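Local coordinates for protein peptide chain release factor subunit 1 (Aeropyrum pernix, PDB 3AGK) that probably directs the ending of translation in archaea by recognising the termination codons UAA, UAG and UGA, working as a heterodimer with a GTP-binding subunit, at residues A[46-51]-A[118-123]; A[284-289]-A[343-348]; A[223-228]-A[264-269]. All coordinates share one frame; numbering follows the deposited sequence.

In the fold
The three contacts follow one another along the chain, and none nests in or crosses another. Contact 1 comes first. It closes a loop of 66 residues in eRF1 domain 1, joining helix 45-58 to the start of edge strand 121-125. Contact 3 is next. It closes 35 residues in eRF1 domain 2 and sets helix 259-269 on strand 219-226. Contact 2 comes last. It closes 53 residues in eRF1 domain 3, between helix 277-294 and strand 341-345. Contact 1 stands apart, its centre about 45 Å from that of contact 2. Contacts 2 and 3 touch, and their helices follow each other in the chain: N284 OD1 lies 3.4 Å from M268 CE.

Contact 1: A[46-51]-A[118-123]; sequences SDVMTL and RVFYYR
V48 and L51, one turn apart on helix 45-58, meet F120 and Y122, two residues apart on the other segment. L51 reaches both rings, V48 only F120. The CA atoms of V48 and F120 lie 9.2 Å apart, and those of L51 and Y122 lie 9.3 Å apart. The backbones therefore stay well separated, and side chains bridge the gap. F120 comes just before strand 121-125, and Y122 lies in it. This strand is the outermost one, within the chain, of the antiparallel four-stranded sheet of eRF1 domain 1.

L51 makes the main bridge. Its CG is anti to the backbone N (chi1 -177°), and its two methyls divide between the two rings. CD1 approaches F120 obliquely and sits 3.5 Å from F120 CE2, with F120 CZ nearly as close. CD2 turns to Y122 and lies 4.3 Å from Y122 CG, again at a slant to the ring. The L51 and F120 side chains reach out from opposite directions and meet between the backbones. V48 meets another part of the phenyl group. Its CG1 lies at the ring edge, near the ring plane, 4.1 Å from F120 CE1.

The helix is held by its own bonds. The carbonyl O of S46 accepts from T50 N and also from T50 OG1, at 3.2 Å. The two donors arrive from opposite faces of the carbonyl plane.

Other residues extend the interface. V48 also touches I39 and L82, F120 touches L37 and P40, and Y122 touches L75 of helix 65-82 and L52 and E55 of helix 45-58.

No hydrogen bond or charge pair joins the two segments. Between them the contact is methyl-to-ring packing. Such a contact depends on fit and on the removal of apolar surface from water, and it is only partly buried.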
# COMPACT_ATOMS: atom_id res chain seq x y z
N SER A 46 -32.14 -9.48 -9.38
CA SER A 46 -33.25 -8.76 -9.97
C SER A 46 -33.31 -7.32 -9.41
O SER A 46 -33.71 -6.39 -10.12
CB SER A 46 -34.56 -9.49 -9.72
OG SER A 46 -34.87 -9.49 -8.34
N ASP A 47 -32.89 -7.16 -8.15
CA ASP A 47 -32.76 -5.85 -7.50
C ASP A 47 -31.70 -5.00 -8.20
O ASP A 47 -31.91 -3.82 -8.52
CB ASP A 47 -32.37 -6.01 -6.03
CG ASP A 47 -33.51 -6.53 -5.17
OD1 ASP A 47 -34.61 -6.79 -5.71
OD2 ASP A 47 -33.30 -6.68 -3.95
N VAL A 48 -30.54 -5.63 -8.43
CA VAL A 48 -29.44 -4.96 -9.11
C VAL A 48 -29.86 -4.57 -10.52
O VAL A 48 -29.58 -3.46 -10.99
CB VAL A 48 -28.19 -5.85 -9.16
CG1 VAL A 48 -27.00 -5.07 -9.72
CG2 VAL A 48 -27.88 -6.42 -7.76
N MET A 49 -30.54 -5.49 -11.19
CA MET A 49 -31.04 -5.30 -12.55
C MET A 49 -31.95 -4.06 -12.67
O MET A 49 -31.80 -3.25 -13.58
CB MET A 49 -31.78 -6.57 -12.96
CG MET A 49 -31.61 -6.99 -14.41
SD MET A 49 -29.92 -7.08 -15.03
CE MET A 49 -30.29 -6.62 -16.72
N THR A 50 -32.89 -3.92 -11.73
CA THR A 50 -33.74 -2.74 -11.63
C THR A 50 -32.92 -1.46 -11.41
O THR A 50 -33.14 -0.45 -12.07
CB THR A 50 -34.77 -2.89 -10.50
OG1 THR A 50 -35.66 -3.96 -10.82
CG2 THR A 50 -35.59 -1.60 -10.32
N LEU A 51 -31.94 -1.53 -10.50
CA LEU A 51 -31.06 -0.39 -10.26
C LEU A 51 -30.27 0.02 -11.52
O LEU A 51 -30.20 1.19 -11.85
CB LEU A 51 -30.12 -0.69 -9.09
CG LEU A 51 -29.17 0.44 -8.67
CD1 LEU A 51 -28.77 0.32 -7.20
CD2 LEU A 51 -27.92 0.46 -9.55
N ARG A 118 -19.89 -7.31 1.43
CA ARG A 118 -21.11 -7.14 2.21
C ARG A 118 -21.86 -5.87 1.84
O ARG A 118 -23.08 -5.80 2.02
CB ARG A 118 -20.83 -7.18 3.71
CG ARG A 118 -21.34 -8.45 4.40
CD ARG A 118 -20.97 -9.69 3.58
NE ARG A 118 -21.59 -10.93 4.05
CZ ARG A 118 -21.02 -11.78 4.90
NH1 ARG A 118 -19.81 -11.51 5.40
NH2 ARG A 118 -21.65 -12.89 5.26
N VAL A 119 -21.14 -4.89 1.30
CA VAL A 119 -21.74 -3.60 0.97
C VAL A 119 -21.88 -3.38 -0.53
O VAL A 119 -20.89 -3.27 -1.26
CB VAL A 119 -20.99 -2.42 1.62
CG1 VAL A 119 -19.50 -2.65 1.64
CG2 VAL A 119 -21.34 -1.09 0.91
N PHE A 120 -23.12 -3.34 -0.99
CA PHE A 120 -23.39 -3.07 -2.40
C PHE A 120 -22.76 -1.74 -2.76
O PHE A 120 -22.75 -0.81 -1.96
CB PHE A 120 -24.89 -3.03 -2.68
CG PHE A 120 -25.22 -2.63 -4.08
CD1 PHE A 120 -25.16 -3.56 -5.11
CD2 PHE A 120 -25.61 -1.34 -4.38
CE1 PHE A 120 -25.47 -3.20 -6.41
CE2 PHE A 120 -25.93 -0.98 -5.68
CZ PHE A 120 -25.86 -1.91 -6.70
N TYR A 121 -22.22 -1.65 -3.96
CA TYR A 121 -21.60 -0.40 -4.38
C TYR A 121 -21.73 -0.31 -5.88
O TYR A 121 -21.53 -1.29 -6.60
CB TYR A 121 -20.14 -0.38 -3.95
CG TYR A 121 -19.42 0.93 -4.15
CD1 TYR A 121 -19.42 1.90 -3.15
CD2 TYR A 121 -18.72 1.20 -5.32
CE1 TYR A 121 -18.76 3.11 -3.32
CE2 TYR A 121 -18.05 2.40 -5.49
CZ TYR A 121 -18.08 3.36 -4.49
OH TYR A 121 -17.41 4.55 -4.66
N TYR A 122 -22.12 0.87 -6.36
CA TYR A 122 -22.20 1.12 -7.79
C TYR A 122 -21.57 2.46 -8.06
O TYR A 122 -21.85 3.43 -7.35
CB TYR A 122 -23.65 1.14 -8.27
CG TYR A 122 -23.81 1.81 -9.62
CD1 TYR A 122 -23.60 1.11 -10.79
CD2 TYR A 122 -24.15 3.16 -9.73
CE1 TYR A 122 -23.72 1.71 -12.03
CE2 TYR A 122 -24.28 3.77 -10.97
CZ TYR A 122 -24.07 3.03 -12.12
OH TYR A 122 -24.19 3.60 -13.36
N ARG A 123 -20.74 2.56 -9.08
CA ARG A 123 -20.17 3.86 -9.37
C ARG A 123 -19.67 4.03 -10.80
O ARG A 123 -19.27 3.07 -11.45
CB ARG A 123 -19.06 4.18 -8.37
CG ARG A 123 -18.60 5.60 -8.40
CD ARG A 123 -18.07 5.98 -7.04
NE ARG A 123 -18.36 7.37 -6.73
CZ ARG A 123 -17.44 8.32 -6.66
NH1 ARG A 123 -16.16 8.02 -6.86
NH2 ARG A 123 -17.79 9.56 -6.37

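Contact 2: A[284-289]-A[343-348]; sequences NAMEEF and IVVPES
A285 and M286 are the residues of 284-289 that meet I343 and V345 on strand 341-345. N284 opens the segment, and its carbonyl O accepts a 2.9 Å hydrogen bond from E288 N, as in a regular helix turn.

A285 comes next. Its CB points toward the strand and rests 3.9 Å from I343 CG1. The small methyl lets the backbones come fairly close, with 7.5 Å between the CA atoms of A285 and I343. The I343 branch that it meets is the ethyl arm, carried beside the backbone N of I343 (chi1 -60°).

M286 works differently. Its CB does not point straight at the strand, and its chain bends at chi2 (-64°). The bend brings the terminal methyl CE to V345. There CE lies 3.8 Å from V345 CG2 and 4.1 Å from V345 CG1, so it touches both branches of the valine. The two side chains cross at about a right angle. F355 of helix 352-359 packs against both of them.

E288 turns to another partner and forms a salt bridge with K317. F289 meets F359 edge-to-face. The backbone N of F289 donates a 2.9 Å bond to A285 O.

L320 of strand 316-322 links much of the surroundings, since A285, F289, I343 and V345 all touch it. That strand also runs parallel to 341-345 and hydrogen-bonds to it through the backbone.

The two segments share no hydrogen bond, and their contact is entirely apolar. A285, M286 and V345 are buried. The helix is thus held against this edge of the mixed sheet by close packing of methyl and methylene groups in the core of eRF1 domain 3, while E288 pairs with K317, away from this contact.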
# COMPACT_ATOMS: atom_id res chain seq x y z
N ASN A 284 19.16 -2.86 5.37
CA ASN A 284 20.44 -3.47 5.70
C ASN A 284 21.15 -4.07 4.48
O ASN A 284 22.37 -3.99 4.37
CB ASN A 284 20.28 -4.52 6.79
CG ASN A 284 19.91 -3.90 8.11
OD1 ASN A 284 20.20 -2.73 8.36
ND2 ASN A 284 19.25 -4.67 8.96
N ALA A 285 20.38 -4.65 3.56
CA ALA A 285 20.97 -5.24 2.38
C ALA A 285 21.62 -4.16 1.53
O ALA A 285 22.77 -4.31 1.09
CB ALA A 285 19.93 -6.02 1.58
N MET A 286 20.90 -3.06 1.30
CA MET A 286 21.43 -1.93 0.54
C MET A 286 22.73 -1.37 1.13
O MET A 286 23.69 -1.09 0.41
CB MET A 286 20.41 -0.81 0.46
CG MET A 286 19.73 -0.71 -0.87
SD MET A 286 20.83 -0.28 -2.25
CE MET A 286 19.81 -0.95 -3.54
N GLU A 287 22.76 -1.21 2.45
CA GLU A 287 23.95 -0.74 3.13
C GLU A 287 25.12 -1.73 3.05
O GLU A 287 26.25 -1.33 2.80
CB GLU A 287 23.64 -0.39 4.59
CG GLU A 287 22.71 0.80 4.73
CD GLU A 287 22.33 1.06 6.18
OE1 GLU A 287 21.54 2.01 6.42
OE2 GLU A 287 22.82 0.33 7.07
N GLU A 288 24.84 -3.01 3.27
CA GLU A 288 25.89 -4.01 3.12
C GLU A 288 26.48 -3.97 1.70
O GLU A 288 27.70 -3.98 1.52
CB GLU A 288 25.35 -5.41 3.42
CG GLU A 288 26.37 -6.52 3.22
CD GLU A 288 25.82 -7.90 3.57
OE1 GLU A 288 24.61 -8.01 3.87
OE2 GLU A 288 26.59 -8.88 3.53
N PHE A 289 25.61 -3.90 0.70
CA PHE A 289 26.02 -3.80 -0.69
C PHE A 289 26.95 -2.59 -0.87
O PHE A 289 28.00 -2.69 -1.50
CB PHE A 289 24.78 -3.73 -1.60
CG PHE A 289 25.08 -3.39 -3.05
CD1 PHE A 289 25.74 -4.29 -3.87
CD2 PHE A 289 24.68 -2.18 -3.59
CE1 PHE A 289 26.01 -3.98 -5.20
CE2 PHE A 289 24.94 -1.86 -4.91
CZ PHE A 289 25.60 -2.77 -5.72
N ILE A 343 16.03 -9.71 -2.20
CA ILE A 343 15.57 -8.45 -1.65
C ILE A 343 15.05 -7.59 -2.80
O ILE A 343 15.81 -7.17 -3.68
CB ILE A 343 16.71 -7.68 -0.94
CG1 ILE A 343 17.30 -8.50 0.22
CG2 ILE A 343 16.24 -6.29 -0.47
CD1 ILE A 343 16.38 -8.66 1.43
N VAL A 344 13.74 -7.36 -2.83
CA VAL A 344 13.20 -6.44 -3.82
C VAL A 344 13.34 -5.01 -3.32
O VAL A 344 12.86 -4.67 -2.24
CB VAL A 344 11.73 -6.75 -4.17
CG1 VAL A 344 11.26 -5.81 -5.27
CG2 VAL A 344 11.58 -8.19 -4.60
N VAL A 345 14.00 -4.17 -4.11
CA VAL A 345 14.23 -2.79 -3.72
C VAL A 345 13.09 -1.89 -4.20
O VAL A 345 12.91 -1.68 -5.40
CB VAL A 345 15.56 -2.26 -4.26
CG1 VAL A 345 15.72 -0.76 -3.95
CG2 VAL A 345 16.72 -3.09 -3.70
N PRO A 346 12.30 -1.34 -3.25
CA PRO A 346 11.16 -0.53 -3.68
C PRO A 346 11.64 0.80 -4.23
O PRO A 346 12.72 1.28 -3.86
CB PRO A 346 10.38 -0.33 -2.38
CG PRO A 346 11.42 -0.38 -1.30
CD PRO A 346 12.42 -1.41 -1.78
N GLU A 347 10.85 1.38 -5.12
CA GLU A 347 11.16 2.66 -5.76
C GLU A 347 11.30 3.77 -4.71
O GLU A 347 11.99 4.77 -4.94
CB GLU A 347 10.04 3.01 -6.74
CG GLU A 347 10.41 4.03 -7.79
CD GLU A 347 9.20 4.82 -8.26
OE1 GLU A 347 8.35 5.16 -7.41
OE2 GLU A 347 9.09 5.12 -9.47
N SER A 348 10.65 3.58 -3.56
CA SER A 348 10.63 4.57 -2.48
C SER A 348 11.83 4.48 -1.55
O SER A 348 12.05 5.35 -0.70
CB SER A 348 9.34 4.42 -1.67
OG SER A 348 9.06 3.07 -1.39

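Contact 3: A[223-228]-A[264-269]; sequences IVAGPG and KEAVMK
A225 and A266 make the closer of two apolar contacts, methyl against methyl. Their CB atoms are 3.7 Å apart, and their CA atoms only 6.2 Å. Two small side chains allow the helix to lie this near the strand. I223, two residues earlier on the same side of the strand, lies farther off but buries more surface. Its CG2 is 4.4 Å from A266 CB. Both strand residues thus meet the one CB of A266, and V267 lies just beyond contact distance. All three touching residues are buried.

No hydrogen bond crosses between the segments. The polar bonds run within the helix or to other parts of the chain. M268 N donates to K264 O at 2.9 Å. Close to the end of helix 259-269, E265 OE1 accepts from A256 N, and K269 NZ donates to D254 O. These two bonds tie the helix to the chain around strand 253-254.

Strand 219-226 runs between strands 142-149 and 253-254, parallel to both. Helix 259-269 lies over this part of the mixed sheet of eRF1 domain 2, and V267 reaches I145 of strand 142-149. On the helix, K264 and V267 touch Y279, and M268 touches V283, both on helix 277-294.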
# COMPACT_ATOMS: atom_id res chain seq x y z
N ILE A 223 4.36 3.08 16.07
CA ILE A 223 5.59 3.49 16.71
C ILE A 223 5.48 4.98 16.99
O ILE A 223 5.13 5.77 16.10
CB ILE A 223 6.80 3.25 15.79
CG1 ILE A 223 7.01 1.74 15.58
CG2 ILE A 223 8.05 3.89 16.38
CD1 ILE A 223 7.94 1.42 14.42
N VAL A 224 5.76 5.37 18.23
CA VAL A 224 5.89 6.80 18.51
C VAL A 224 7.38 7.09 18.73
O VAL A 224 8.03 6.43 19.53
CB VAL A 224 5.02 7.28 19.72
CG1 VAL A 224 5.26 8.78 20.00
CG2 VAL A 224 3.56 7.01 19.46
N ALA A 225 7.90 8.06 17.98
CA ALA A 225 9.32 8.43 18.05
C ALA A 225 9.47 9.94 18.13
O ALA A 225 8.51 10.67 17.99
CB ALA A 225 10.05 7.91 16.82
N GLY A 226 10.70 10.38 18.32
CA GLY A 226 10.98 11.80 18.32
C GLY A 226 12.19 12.10 19.18
O GLY A 226 12.67 11.23 19.92
N PRO A 227 12.70 13.33 19.09
CA PRO A 227 13.81 13.69 19.98
C PRO A 227 13.30 14.17 21.34
O PRO A 227 12.21 14.73 21.44
CB PRO A 227 14.48 14.83 19.21
CG PRO A 227 13.35 15.48 18.46
CD PRO A 227 12.40 14.37 18.09
N GLY A 228 14.08 13.93 22.38
CA GLY A 228 13.77 14.44 23.70
C GLY A 228 12.48 13.92 24.28
O GLY A 228 12.03 12.81 23.94
N LYS A 264 12.28 6.68 8.58
CA LYS A 264 13.25 5.61 8.35
C LYS A 264 13.99 5.30 9.64
O LYS A 264 14.09 4.13 10.04
CB LYS A 264 14.24 5.98 7.25
CG LYS A 264 15.33 4.91 6.98
CD LYS A 264 16.20 5.34 5.81
CE LYS A 264 17.12 4.25 5.34
NZ LYS A 264 17.73 4.62 4.02
N GLU A 265 14.50 6.34 10.29
CA GLU A 265 15.25 6.16 11.53
C GLU A 265 14.43 5.44 12.61
O GLU A 265 14.94 4.55 13.29
CB GLU A 265 15.80 7.49 12.07
CG GLU A 265 16.51 7.30 13.42
CD GLU A 265 17.35 8.50 13.87
OE1 GLU A 265 16.99 9.65 13.54
OE2 GLU A 265 18.36 8.26 14.57
N ALA A 266 13.17 5.81 12.75
CA ALA A 266 12.31 5.18 13.75
C ALA A 266 12.08 3.70 13.45
O ALA A 266 12.08 2.85 14.35
CB ALA A 266 11.00 5.90 13.83
N VAL A 267 11.86 3.40 12.18
CA VAL A 267 11.67 2.02 11.75
C VAL A 267 12.94 1.18 11.95
O VAL A 267 12.89 0.07 12.47
CB VAL A 267 11.14 1.96 10.29
CG1 VAL A 267 11.08 0.52 9.79
CG2 VAL A 267 9.75 2.62 10.21
N MET A 268 14.09 1.72 11.57
CA MET A 268 15.32 0.99 11.79
C MET A 268 15.57 0.75 13.27
O MET A 268 16.17 -0.25 13.64
CB MET A 268 16.53 1.70 11.15
CG MET A 268 16.41 1.88 9.64
SD MET A 268 16.16 0.33 8.72
CE MET A 268 17.67 -0.59 9.09
N LYS A 269 15.13 1.66 14.13
CA LYS A 269 15.49 1.55 15.55
C LYS A 269 14.46 0.80 16.35
O LYS A 269 14.72 0.42 17.49
CB LYS A 269 15.75 2.92 16.16
CG LYS A 269 17.06 3.52 15.73
CD LYS A 269 17.26 4.90 16.28
CE LYS A 269 17.61 4.88 17.75
NZ LYS A 269 18.33 6.14 18.12